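Local coordinates for sorbitol dehydrogenase (Gluconobacter oxydans, PDB 5ITG), which probably oxidises D-sorbitol to L-sorbose, passing hydride to a nicotinamide cofactor held by a Rossmann domain, at residues A[33-38]-A[233-238]; A[43-48]-A[55-60]; A[95-100]-A[247-252]; A[229-234]-A[358-363]. One frame throughout, in Å; residues are numbered along the deposited sequence.

Contact 1. Residues A[33-38]-A[233-238]; sequences VGNFFR and PTVSAE
Asn35 reaches towards the backbone of Pro233, Thr234 and Val235 and meets it through a single water. The setting is the Rossmann fold: Gly34 sits at the N-cap position of the short helix that follows strand 26-31, on the kind of glycine-containing turn where such folds usually receive the dinucleotide, and Asn35 is that helix's first residue. Its CB is directed at the other segment. CG lies beside the backbone N and opposite the carbonyl carbon (chi1 -59°), which carries the amide off the helix with ND2 leading. From there ND2 stands 3.9 Å from Pro233 O, too far for a direct bond, and 4.2 Å from CG2 of Val235. The gap is closed by water: its oxygen accepts from ND2 of Asn35 at 2.8 Å and from the backbone N of Val235 at 2.7 Å. The two donors subtend about 99° at the water, which thus bends the link round a corner. Val235 turns its side chain to the helix, whereas Pro233 and Thr234 turn theirs away and offer mainly main chain. Leu255 of strand 255-258 touches Asn35, Val235 and Arg38 in this contact at the surface. Arg38 starts out towards the other segment too but is engaged elsewhere, its NH2 bonded to Leu253 O and its guanidinium in a cation-pi contact with Tyr82. Beyond Val235 the chain enters helix 237-247, where Ser236 is the N-cap and its OG accepts from the backbone N of Ile239.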
loop_
_atom_site.group_PDB
_atom_site.type_symbol
_atom_site.label_atom_id
_atom_site.label_comp_id
_atom_site.label_asym_id
_atom_site.label_seq_id
_atom_site.Cartn_x
_atom_site.Cartn_y
_atom_site.Cartn_z
ATOM N N VAL A 33 12.007 6.483 -5.657
ATOM C CA VAL A 33 11.167 6.714 -6.826
ATOM C C VAL A 33 10.737 5.406 -7.486
ATOM O O VAL A 33 11.293 4.998 -8.509
ATOM C CB VAL A 33 11.895 7.602 -7.859
ATOM C CG1 VAL A 33 11.014 7.841 -9.081
ATOM C CG2 VAL A 33 12.251 8.924 -7.220
ATOM N N GLY A 34 9.744 4.758 -6.886
ATOM C CA GLY A 34 9.233 3.507 -7.414
ATOM C C GLY A 34 7.917 3.718 -8.134
ATOM O O GLY A 34 7.394 4.837 -8.186
ATOM N N ASN A 35 7.369 2.637 -8.679
ATOM C CA ASN A 35 6.125 2.704 -9.421
ATOM C C ASN A 35 4.945 3.273 -8.647
ATOM O O ASN A 35 4.187 4.074 -9.184
ATOM C CB ASN A 35 5.740 1.323 -9.943
ATOM C CG ASN A 35 6.792 0.730 -10.843
ATOM O OD1 ASN A 35 7.426 1.438 -11.621
ATOM N ND2 ASN A 35 6.976 -0.585 -10.752
ATOM N N PHE A 36 4.780 2.857 -7.397
ATOM C CA PHE A 36 3.657 3.346 -6.611
ATOM C C PHE A 36 3.679 4.866 -6.486
ATOM O O PHE A 36 2.656 5.532 -6.688
ATOM C CB PHE A 36 3.654 2.714 -5.219
ATOM C CG PHE A 36 2.463 3.106 -4.396
ATOM C CD1 PHE A 36 1.183 2.738 -4.797
ATOM C CD2 PHE A 36 2.610 3.876 -3.250
ATOM C CE1 PHE A 36 0.064 3.138 -4.064
ATOM C CE2 PHE A 36 1.498 4.282 -2.512
ATOM C CZ PHE A 36 0.225 3.912 -2.921
ATOM N N PHE A 37 4.844 5.408 -6.144
ATOM C CA PHE A 37 5.018 6.852 -6.002
ATOM C C PHE A 37 4.622 7.555 -7.294
ATOM O O PHE A 37 3.870 8.528 -7.288
ATOM C CB PHE A 37 6.486 7.194 -5.688
ATOM C CG PHE A 37 6.883 8.587 -6.114
ATOM C CD1 PHE A 37 6.433 9.699 -5.411
ATOM C CD2 PHE A 37 7.641 8.788 -7.267
ATOM C CE1 PHE A 37 6.728 10.995 -5.853
ATOM C CE2 PHE A 37 7.941 10.084 -7.720
ATOM C CZ PHE A 37 7.482 11.186 -7.011
ATOM N N ARG A 38 5.137 7.048 -8.406
ATOM C CA ARG A 38 4.875 7.642 -9.706
ATOM C C ARG A 38 3.411 7.597 -10.155
ATOM O O ARG A 38 2.982 8.443 -10.942
ATOM C CB ARG A 38 5.772 6.975 -10.741
ATOM C CG ARG A 38 7.251 7.181 -10.463
ATOM C CD ARG A 38 8.073 6.206 -11.285
ATOM N NE ARG A 38 7.818 6.412 -12.698
ATOM C CZ ARG A 38 7.950 5.481 -13.637
ATOM N NH1 ARG A 38 8.337 4.253 -13.327
ATOM N NH2 ARG A 38 7.682 5.792 -14.896
ATOM N N PRO A 233 1.154 -2.631 -10.440
ATOM C CA PRO A 233 1.973 -3.829 -10.663
ATOM C C PRO A 233 3.389 -3.580 -11.165
ATOM O O PRO A 233 3.692 -2.522 -11.716
ATOM C CB PRO A 233 1.155 -4.629 -11.682
ATOM C CG PRO A 233 -0.252 -4.142 -11.470
ATOM C CD PRO A 233 -0.038 -2.658 -11.302
ATOM N N THR A 234 4.250 -4.572 -10.964
ATOM C CA THR A 234 5.628 -4.494 -11.420
ATOM C C THR A 234 5.581 -4.384 -12.935
ATOM O O THR A 234 4.697 -4.952 -13.564
ATOM C CB THR A 234 6.409 -5.768 -11.057
ATOM O OG1 THR A 234 6.479 -5.901 -9.632
ATOM C CG2 THR A 234 7.820 -5.706 -11.630
ATOM N N VAL A 235 6.534 -3.664 -13.520
ATOM C CA VAL A 235 6.572 -3.500 -14.969
ATOM C C VAL A 235 7.695 -4.331 -15.583
ATOM O O VAL A 235 8.873 -4.038 -15.386
ATOM C CB VAL A 235 6.783 -2.018 -15.362
ATOM C CG1 VAL A 235 6.752 -1.873 -16.880
ATOM C CG2 VAL A 235 5.700 -1.145 -14.725
ATOM N N SER A 236 7.332 -5.376 -16.316
ATOM C CA SER A 236 8.334 -6.221 -16.954
ATOM C C SER A 236 8.615 -5.677 -18.349
ATOM O O SER A 236 7.919 -4.777 -18.823
ATOM C CB SER A 236 7.833 -7.656 -17.059
ATOM O OG SER A 236 6.655 -7.709 -17.839
ATOM N N ALA A 237 9.639 -6.215 -19.003
ATOM C CA ALA A 237 9.982 -5.772 -20.345
ATOM C C ALA A 237 8.785 -6.028 -21.248
ATOM O O ALA A 237 8.414 -5.185 -22.061
ATOM C CB ALA A 237 11.207 -6.534 -20.857
ATOM N N GLU A 238 8.171 -7.197 -21.086
ATOM C CA GLU A 238 7.021 -7.552 -21.899
ATOM C C GLU A 238 5.832 -6.638 -21.640
ATOM O O GLU A 238 5.072 -6.324 -22.555
ATOM C CB GLU A 238 6.610 -9.001 -21.649
ATOM C CG GLU A 238 5.417 -9.419 -22.485
ATOM C CD GLU A 238 5.604 -9.080 -23.956
ATOM O OE1 GLU A 238 6.587 -9.571 -24.555
ATOM O OE2 GLU A 238 4.776 -8.322 -24.509
HETATM O O HOH W 1 8.511 -2.327 -12.248
#

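Contact 2. Residues A[43-48]-A[55-60]; sequences FYVEQI and WAIVGV
Val45 presses its two methyls against Trp55 and the start of strand 56-61. The tight point is at CG1, which, swung opposite the backbone N (chi1 170°), lies 3.4 Å from the carbonyl O of Trp55. That oxygen is buried here with no hydrogen-bond partner in the model, so a methyl covers a polar atom. The rest is ordinary apolar packing: the other methyl, CG2, meets CD1 of Ile57 at 4.2 Å, where the two side chains cross obliquely, and Ile48 brings CD1 to CB of Trp55, at 4.3 Å, while the indole runs on away from the helix to Ile28, Arg124 and Pro274. The more open side is that of Gln47, which is partly exposed and does not meet the strand. It folds back on the preceding turn, NE2 giving a bond of 3.0 Å to Phe43 O from above the carbonyl plane and lying over one face of the Phe43 ring, near the rim. Strand 56-61 pairs in parallel with strand 26-31, and helices 35-39 and 41-46 lie between them in the chain, so Val45 and Ile57 pack helix on sheet within a beta-alpha-beta crossover of the Rossmann fold.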
loop_
_atom_site.group_PDB
_atom_site.type_symbol
_atom_site.label_atom_id
_atom_site.label_comp_id
_atom_site.label_asym_id
_atom_site.label_seq_id
_atom_site.Cartn_x
_atom_site.Cartn_y
_atom_site.Cartn_z
ATOM N N PHE A 43 0.873 11.403 -8.993
ATOM C CA PHE A 43 -0.416 11.515 -9.684
ATOM C C PHE A 43 -1.283 12.624 -9.101
ATOM O O PHE A 43 -1.851 13.432 -9.844
ATOM C CB PHE A 43 -1.159 10.174 -9.589
ATOM C CG PHE A 43 -2.501 10.165 -10.258
ATOM C CD1 PHE A 43 -2.604 10.093 -11.644
ATOM C CD2 PHE A 43 -3.666 10.203 -9.499
ATOM C CE1 PHE A 43 -3.852 10.053 -12.271
ATOM C CE2 PHE A 43 -4.920 10.164 -10.112
ATOM C CZ PHE A 43 -5.013 10.089 -11.504
ATOM N N TYR A 44 -1.398 12.663 -7.776
ATOM C CA TYR A 44 -2.206 13.698 -7.127
ATOM C C TYR A 44 -1.581 15.084 -7.277
ATOM O O TYR A 44 -2.284 16.068 -7.532
ATOM C CB TYR A 44 -2.406 13.373 -5.640
ATOM C CG TYR A 44 -3.404 12.261 -5.391
ATOM C CD1 TYR A 44 -4.779 12.501 -5.460
ATOM C CD2 TYR A 44 -2.974 10.965 -5.100
ATOM C CE1 TYR A 44 -5.707 11.475 -5.242
ATOM C CE2 TYR A 44 -3.889 9.929 -4.882
ATOM C CZ TYR A 44 -5.250 10.190 -4.954
ATOM O OH TYR A 44 -6.147 9.165 -4.747
ATOM N N VAL A 45 -0.262 15.163 -7.129
ATOM C CA VAL A 45 0.421 16.440 -7.262
ATOM C C VAL A 45 0.235 16.993 -8.674
ATOM O O VAL A 45 0.031 18.199 -8.863
ATOM C CB VAL A 45 1.926 16.293 -6.940
ATOM C CG1 VAL A 45 2.678 17.563 -7.328
ATOM C CG2 VAL A 45 2.099 16.020 -5.447
ATOM N N GLU A 46 0.289 16.104 -9.660
ATOM C CA GLU A 46 0.127 16.480 -11.059
ATOM C C GLU A 46 -1.177 17.250 -11.281
ATOM O O GLU A 46 -1.254 18.119 -12.152
ATOM C CB GLU A 46 0.123 15.222 -11.936
ATOM C CG GLU A 46 -0.005 15.486 -13.428
ATOM C CD GLU A 46 1.328 15.800 -14.075
ATOM O OE1 GLU A 46 2.234 16.281 -13.364
ATOM O OE2 GLU A 46 1.468 15.574 -15.295
ATOM N N GLN A 47 -2.190 16.932 -10.479
ATOM C CA GLN A 47 -3.501 17.561 -10.602
ATOM C C GLN A 47 -3.697 18.876 -9.852
ATOM O O GLN A 47 -4.743 19.503 -9.977
ATOM C CB GLN A 47 -4.579 16.570 -10.175
ATOM C CG GLN A 47 -4.572 15.285 -10.986
ATOM C CD GLN A 47 -5.448 14.215 -10.371
ATOM O OE1 GLN A 47 -6.672 14.355 -10.314
ATOM N NE2 GLN A 47 -4.823 13.138 -9.891
ATOM N N ILE A 48 -2.711 19.296 -9.066
ATOM C CA ILE A 48 -2.829 20.562 -8.348
ATOM C C ILE A 48 -1.718 21.529 -8.746
ATOM O O ILE A 48 -1.657 22.655 -8.257
ATOM C CB ILE A 48 -2.803 20.352 -6.808
ATOM C CG1 ILE A 48 -1.583 19.526 -6.397
ATOM C CG2 ILE A 48 -4.085 19.666 -6.355
ATOM C CD1 ILE A 48 -0.262 20.270 -6.492
ATOM N N TRP A 55 5.033 23.110 -6.260
ATOM C CA TRP A 55 5.085 21.805 -5.624
ATOM C C TRP A 55 5.651 20.701 -6.500
ATOM O O TRP A 55 5.244 19.540 -6.389
ATOM C CB TRP A 55 3.695 21.423 -5.122
ATOM C CG TRP A 55 3.214 22.340 -4.034
ATOM C CD1 TRP A 55 2.286 23.337 -4.146
ATOM C CD2 TRP A 55 3.646 22.345 -2.671
ATOM N NE1 TRP A 55 2.110 23.959 -2.934
ATOM C CE2 TRP A 55 2.934 23.371 -2.011
ATOM C CE3 TRP A 55 4.567 21.581 -1.942
ATOM C CZ2 TRP A 55 3.112 23.651 -0.651
ATOM C CZ3 TRP A 55 4.742 21.857 -0.590
ATOM C CH2 TRP A 55 4.017 22.885 0.042
ATOM N N ALA A 56 6.589 21.059 -7.373
ATOM C CA ALA A 56 7.222 20.072 -8.238
ATOM C C ALA A 56 7.948 19.111 -7.318
ATOM O O ALA A 56 8.223 19.446 -6.165
ATOM C CB ALA A 56 8.216 20.742 -9.184
ATOM N N ILE A 57 8.272 17.927 -7.821
ATOM C CA ILE A 57 8.947 16.927 -7.000
ATOM C C ILE A 57 10.370 16.622 -7.460
ATOM O O ILE A 57 10.616 16.431 -8.642
ATOM C CB ILE A 57 8.162 15.588 -6.997
ATOM C CG1 ILE A 57 6.728 15.808 -6.502
ATOM C CG2 ILE A 57 8.857 14.581 -6.102
ATOM C CD1 ILE A 57 5.822 14.588 -6.709
ATOM N N VAL A 58 11.299 16.576 -6.511
ATOM C CA VAL A 58 12.686 16.235 -6.807
ATOM C C VAL A 58 12.853 14.821 -6.259
ATOM O O VAL A 58 12.772 14.615 -5.052
ATOM C CB VAL A 58 13.685 17.160 -6.076
ATOM C CG1 VAL A 58 15.106 16.717 -6.377
ATOM C CG2 VAL A 58 13.476 18.605 -6.501
ATOM N N GLY A 59 13.073 13.851 -7.139
ATOM C CA GLY A 59 13.219 12.478 -6.687
ATOM C C GLY A 59 14.637 12.085 -6.325
ATOM O O GLY A 59 15.596 12.534 -6.957
ATOM N N VAL A 60 14.776 11.238 -5.310
ATOM C CA VAL A 60 16.089 10.787 -4.872
ATOM C C VAL A 60 16.153 9.276 -4.680
ATOM O O VAL A 60 15.325 8.690 -3.981
ATOM C CB VAL A 60 16.500 11.451 -3.534
ATOM C CG1 VAL A 60 17.899 10.997 -3.136
ATOM C CG2 VAL A 60 16.451 12.959 -3.663
#

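Contact 3. Residues A[95-100]-A[247-252]; sequences VRVMGA and SGLDDD
Val95 and Val97 meet Ser247 and Leu249 without any flat group between them; no ring or amide offers a face or an edge, and the contact is made by carbon atoms alone. The one guanidinium nearby belongs to Arg96, which starts away from this contact and whose side chain touches Glu46 and Glu86. Val95 straddles CB of Ser247 with both methyls, CG1 and CG2 each 4.1 Å from it. This two-pronged fit follows from its torsion: chi1 of 63° sets CG1 in the crowded position between N and the carbonyl carbon. Two residues along the strand, Val97 touches CD1 of Leu249 with CG2, at 4.2 Å. Val14, from the short strand 14-15, touches Val95, Val97 and Leu249 and so joins the apolar cluster. In the fold, strand 93-106 belongs to the Rossmann sheet, and the residues across from it end helix 237-247 and lead into strand 255-258 of that same sheet. The turn begins at Ser247, whose OG accepts from the backbone N of Leu249 at 3.2 Å, with an angle of 151° at the hydrogen, making an ST turn; the same OG also bonds to Leu243 O. Gly248 leaves the helix with a positive phi of 87°, after which Leu249 turns its side chain towards the strand. Further on, Asp251 spends its carboxylate on Ser83 OG, Gln78 NE2 and the backbone N of Leu253.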
loop_
_atom_site.group_PDB
_atom_site.type_symbol
_atom_site.label_atom_id
_atom_site.label_comp_id
_atom_site.label_asym_id
_atom_site.label_seq_id
_atom_site.Cartn_x
_atom_site.Cartn_y
_atom_site.Cartn_z
ATOM N N VAL A 95 -4.092 7.116 -21.205
ATOM C CA VAL A 95 -2.672 7.324 -20.946
ATOM C C VAL A 95 -2.308 8.802 -20.922
ATOM O O VAL A 95 -2.863 9.608 -21.673
ATOM C CB VAL A 95 -1.790 6.582 -21.986
ATOM C CG1 VAL A 95 -2.037 7.130 -23.379
ATOM C CG2 VAL A 95 -0.322 6.715 -21.606
ATOM N N ARG A 96 -1.377 9.153 -20.041
ATOM C CA ARG A 96 -0.946 10.536 -19.902
ATOM C C ARG A 96 0.543 10.621 -19.600
ATOM O O ARG A 96 1.133 9.689 -19.048
ATOM C CB ARG A 96 -1.735 11.215 -18.779
ATOM C CG ARG A 96 -1.513 10.598 -17.399
ATOM C CD ARG A 96 -2.453 11.210 -16.378
ATOM N NE ARG A 96 -2.323 12.662 -16.346
ATOM C CZ ARG A 96 -3.222 13.485 -15.819
ATOM N NH1 ARG A 96 -4.331 13.001 -15.273
ATOM N NH2 ARG A 96 -3.013 14.795 -15.836
ATOM N N VAL A 97 1.151 11.740 -19.982
ATOM C CA VAL A 97 2.566 11.966 -19.731
ATOM C C VAL A 97 2.630 12.840 -18.485
ATOM O O VAL A 97 2.111 13.955 -18.465
ATOM C CB VAL A 97 3.241 12.681 -20.925
ATOM C CG1 VAL A 97 4.709 12.945 -20.624
ATOM C CG2 VAL A 97 3.108 11.825 -22.170
HETATM N N MSE A 98 3.260 12.309 -17.445
HETATM C CA MSE A 98 3.387 12.979 -16.159
HETATM C C MSE A 98 4.584 13.925 -16.088
HETATM O O MSE A 98 5.692 13.552 -16.462
HETATM C CB MSE A 98 3.526 11.918 -15.068
HETATM C CG MSE A 98 2.409 10.889 -15.056
HETATM SE SE MSE A 98 0.902 11.518 -14.049
HETATM C CE MSE A 98 1.698 11.349 -12.293
ATOM N N GLY A 99 4.366 15.135 -15.579
ATOM C CA GLY A 99 5.455 16.091 -15.480
ATOM C C GLY A 99 5.840 16.565 -14.084
ATOM O O GLY A 99 6.785 17.343 -13.939
ATOM N N ALA A 100 5.141 16.088 -13.055
ATOM C CA ALA A 100 5.415 16.504 -11.677
ATOM C C ALA A 100 6.842 16.264 -11.164
ATOM O O ALA A 100 7.352 17.046 -10.361
ATOM C CB ALA A 100 4.409 15.847 -10.727
ATOM N N SER A 247 0.058 2.892 -26.434
ATOM C CA SER A 247 0.075 4.344 -26.309
ATOM C C SER A 247 0.705 5.011 -27.526
ATOM O O SER A 247 0.356 6.139 -27.871
ATOM C CB SER A 247 0.858 4.753 -25.063
ATOM O OG SER A 247 2.226 4.416 -25.207
ATOM N N GLY A 248 1.645 4.314 -28.158
ATOM C CA GLY A 248 2.317 4.857 -29.327
ATOM C C GLY A 248 3.520 5.696 -28.940
ATOM O O GLY A 248 4.051 6.452 -29.757
ATOM N N LEU A 249 3.956 5.550 -27.691
ATOM C CA LEU A 249 5.090 6.299 -27.164
ATOM C C LEU A 249 6.278 5.391 -26.877
ATOM O O LEU A 249 6.116 4.303 -26.327
ATOM C CB LEU A 249 4.689 7.006 -25.868
ATOM C CG LEU A 249 3.483 7.946 -25.920
ATOM C CD1 LEU A 249 3.076 8.324 -24.502
ATOM C CD2 LEU A 249 3.825 9.186 -26.737
ATOM N N ASP A 250 7.472 5.841 -27.248
ATOM C CA ASP A 250 8.678 5.060 -26.998
ATOM C C ASP A 250 9.174 5.419 -25.602
ATOM O O ASP A 250 10.200 6.078 -25.435
ATOM C CB ASP A 250 9.751 5.380 -28.044
ATOM C CG ASP A 250 11.043 4.623 -27.800
ATOM O OD1 ASP A 250 10.999 3.376 -27.723
ATOM O OD2 ASP A 250 12.106 5.274 -27.688
ATOM N N ASP A 251 8.424 4.976 -24.600
ATOM C CA ASP A 251 8.736 5.255 -23.211
ATOM C C ASP A 251 9.675 4.213 -22.622
ATOM O O ASP A 251 9.441 3.021 -22.755
ATOM C CB ASP A 251 7.438 5.283 -22.402
ATOM C CG ASP A 251 7.613 5.901 -21.028
ATOM O OD1 ASP A 251 8.769 6.137 -20.611
ATOM O OD2 ASP A 251 6.583 6.146 -20.363
ATOM N N ASP A 252 10.740 4.670 -21.975
ATOM C CA ASP A 252 11.683 3.757 -21.338
ATOM C C ASP A 252 11.199 3.387 -19.934
ATOM O O ASP A 252 11.587 2.352 -19.385
ATOM C CB ASP A 252 13.064 4.404 -21.235
ATOM C CG ASP A 252 13.876 4.245 -22.502
ATOM O OD1 ASP A 252 14.214 3.095 -22.841
ATOM O OD2 ASP A 252 14.169 5.264 -23.159
#

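Contact 4. Residues A[229-234]-A[358-363]; sequences DRITPT and ISRFSN
Asp229 and Arg360 approach from opposite directions and join in a buried, end-on salt bridge. NH2 of Arg360 gives 2.9 Å to OD1 of Asp229, and NH1 gives 2.8 Å to OD2, so each carboxylate oxygen has its own nitrogen. The two groups are not coplanar: their planes stand 78° apart, and both oxygens are met from above the carboxylate plane. A bend at chi3 (67°) helps bring NH1 and NH2 end-on to the carboxylate, while NE is hydrogen-bonded elsewhere in the chain. NH2 is shared, since Glu258 OE2 is its second anionic partner, and that oxygen also accepts from Ile231 N. CG1 of Ile231 borders the guanidinium at its edge, 3.9 Å from NH2. Arg230 points elsewhere, its NE, NH1 and NH2 taken by Glu258 O, Ala39 O and the carboxylate of Glu86. Shortening Asp229 to an alanine removes both oxygens and would probably leave NH1 of Arg360 without its carboxylate mate and NH2 with one anion fewer. The loop after strand 226-228 here meets the end of helix 350-361, which belongs to the C-terminal family region: a charged junction between Rossmann and helical halves, consistent with the interdomain cleft where polyol dehydrogenases of this family work.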
loop_
_atom_site.group_PDB
_atom_site.type_symbol
_atom_site.label_atom_id
_atom_site.label_comp_id
_atom_site.label_asym_id
_atom_site.label_seq_id
_atom_site.Cartn_x
_atom_site.Cartn_y
_atom_site.Cartn_z
ATOM N N ASP A 229 -3.783 3.767 -1.401
ATOM C CA ASP A 229 -4.196 2.587 -2.152
ATOM C C ASP A 229 -3.637 2.716 -3.582
ATOM O O ASP A 229 -2.648 3.410 -3.811
ATOM C CB ASP A 229 -5.729 2.482 -2.167
ATOM C CG ASP A 229 -6.232 1.035 -2.078
ATOM O OD1 ASP A 229 -5.484 0.105 -2.447
ATOM O OD2 ASP A 229 -7.393 0.827 -1.655
ATOM N N ARG A 230 -4.259 2.023 -4.518
ATOM C CA ARG A 230 -3.903 2.004 -5.941
ATOM C C ARG A 230 -2.912 0.945 -6.385
ATOM O O ARG A 230 -1.691 1.087 -6.243
ATOM C CB ARG A 230 -3.429 3.368 -6.459
ATOM C CG ARG A 230 -3.409 3.360 -7.989
ATOM C CD ARG A 230 -3.229 4.720 -8.635
ATOM N NE ARG A 230 -4.158 4.857 -9.752
ATOM C CZ ARG A 230 -4.240 5.917 -10.550
ATOM N NH1 ARG A 230 -3.438 6.958 -10.377
ATOM N NH2 ARG A 230 -5.151 5.941 -11.510
ATOM N N ILE A 231 -3.463 -0.122 -6.944
ATOM C CA ILE A 231 -2.659 -1.226 -7.437
ATOM C C ILE A 231 -1.831 -0.733 -8.611
ATOM O O ILE A 231 -2.367 -0.210 -9.587
ATOM C CB ILE A 231 -3.554 -2.389 -7.899
ATOM C CG1 ILE A 231 -4.507 -2.792 -6.765
ATOM C CG2 ILE A 231 -2.693 -3.565 -8.343
ATOM C CD1 ILE A 231 -3.819 -3.148 -5.469
ATOM N N THR A 232 -0.518 -0.898 -8.497
ATOM C CA THR A 232 0.427 -0.480 -9.524
ATOM C C THR A 232 1.440 -1.617 -9.605
ATOM O O THR A 232 2.463 -1.595 -8.925
ATOM C CB THR A 232 1.132 0.820 -9.108
ATOM O OG1 THR A 232 0.140 1.781 -8.720
ATOM C CG2 THR A 232 1.956 1.382 -10.265
ATOM N N PRO A 233 1.154 -2.631 -10.440
ATOM C CA PRO A 233 1.973 -3.829 -10.663
ATOM C C PRO A 233 3.389 -3.580 -11.165
ATOM O O PRO A 233 3.692 -2.522 -11.716
ATOM C CB PRO A 233 1.155 -4.629 -11.682
ATOM C CG PRO A 233 -0.252 -4.142 -11.470
ATOM C CD PRO A 233 -0.038 -2.658 -11.302
ATOM N N THR A 234 4.250 -4.572 -10.964
ATOM C CA THR A 234 5.628 -4.494 -11.420
ATOM C C THR A 234 5.581 -4.384 -12.935
ATOM O O THR A 234 4.697 -4.952 -13.564
ATOM C CB THR A 234 6.409 -5.768 -11.057
ATOM O OG1 THR A 234 6.479 -5.901 -9.632
ATOM C CG2 THR A 234 7.820 -5.706 -11.630
ATOM N N ILE A 358 -15.810 -4.583 -4.948
ATOM C CA ILE A 358 -16.287 -5.542 -5.940
ATOM C C ILE A 358 -15.764 -5.210 -7.342
ATOM O O ILE A 358 -15.234 -6.072 -8.038
ATOM C CB ILE A 358 -17.828 -5.564 -5.973
ATOM C CG1 ILE A 358 -18.372 -5.942 -4.593
ATOM C CG2 ILE A 358 -18.321 -6.528 -7.048
ATOM C CD1 ILE A 358 -17.874 -7.263 -4.088
ATOM N N SER A 359 -15.911 -3.953 -7.745
ATOM C CA SER A 359 -15.462 -3.509 -9.062
ATOM C C SER A 359 -13.963 -3.703 -9.270
ATOM O O SER A 359 -13.523 -4.148 -10.335
ATOM C CB SER A 359 -15.821 -2.034 -9.261
ATOM O OG SER A 359 -15.312 -1.561 -10.502
ATOM N N ARG A 360 -13.177 -3.369 -8.253
ATOM C CA ARG A 360 -11.735 -3.503 -8.341
ATOM C C ARG A 360 -11.308 -4.947 -8.517
ATOM O O ARG A 360 -10.419 -5.238 -9.325
ATOM C CB ARG A 360 -11.077 -2.899 -7.102
ATOM C CG ARG A 360 -11.254 -1.391 -7.027
ATOM C CD ARG A 360 -10.675 -0.819 -5.749
ATOM N NE ARG A 360 -9.218 -0.936 -5.691
ATOM C CZ ARG A 360 -8.513 -0.792 -4.570
ATOM N NH1 ARG A 360 -9.136 -0.533 -3.425
ATOM N NH2 ARG A 360 -7.188 -0.900 -4.591
ATOM N N PHE A 361 -11.938 -5.851 -7.771
ATOM C CA PHE A 361 -11.611 -7.269 -7.864
ATOM C C PHE A 361 -11.932 -7.797 -9.269
ATOM O O PHE A 361 -11.364 -8.797 -9.702
ATOM C CB PHE A 361 -12.392 -8.088 -6.816
ATOM C CG PHE A 361 -11.962 -7.845 -5.379
ATOM C CD1 PHE A 361 -10.809 -7.122 -5.079
ATOM C CD2 PHE A 361 -12.712 -8.370 -4.325
ATOM C CE1 PHE A 361 -10.407 -6.924 -3.744
ATOM C CE2 PHE A 361 -12.322 -8.179 -2.987
ATOM C CZ PHE A 361 -11.168 -7.457 -2.700
ATOM N N SER A 362 -12.843 -7.128 -9.974
ATOM C CA SER A 362 -13.208 -7.541 -11.332
ATOM C C SER A 362 -12.271 -6.974 -12.409
ATOM O O SER A 362 -12.441 -7.274 -13.595
ATOM C CB SER A 362 -14.635 -7.103 -11.660
ATOM O OG SER A 362 -14.670 -5.717 -11.983
ATOM N N ASN A 363 -11.293 -6.158 -12.011
ATOM C CA ASN A 363 -10.355 -5.566 -12.978
ATOM C C ASN A 363 -9.408 -6.662 -13.459
ATOM O O ASN A 363 -8.454 -7.004 -12.770
ATOM C CB ASN A 363 -9.543 -4.431 -12.325
ATOM C CG ASN A 363 -8.856 -3.528 -13.347
ATOM O OD1 ASN A 363 -8.384 -3.993 -14.389
ATOM N ND2 ASN A 363 -8.788 -2.230 -13.046
#

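Overall arrangement
Contacts 2 and 3 are buried and apolar, and both reach the Rossmann sheet, where strands 56-61 and 93-106 are neighbours; Ile57 N lies 2.8 Å from Ala100 O, a probable hydrogen bond between them. Contact 1 is at the surface and depends on water, yet its helix also packs inward, Phe37 CZ lying 3.8 Å from Ile57 CG2 of contact 2. Contact 4 is buried like contacts 2 and 3 but charged, and it alone leaves the Rossmann region for the C-terminal one. It shares Pro233 and Thr234 with contact 1, so one loop serves both. Contacts 3 and 4 do not touch, their nearest atoms being about 7 Å apart.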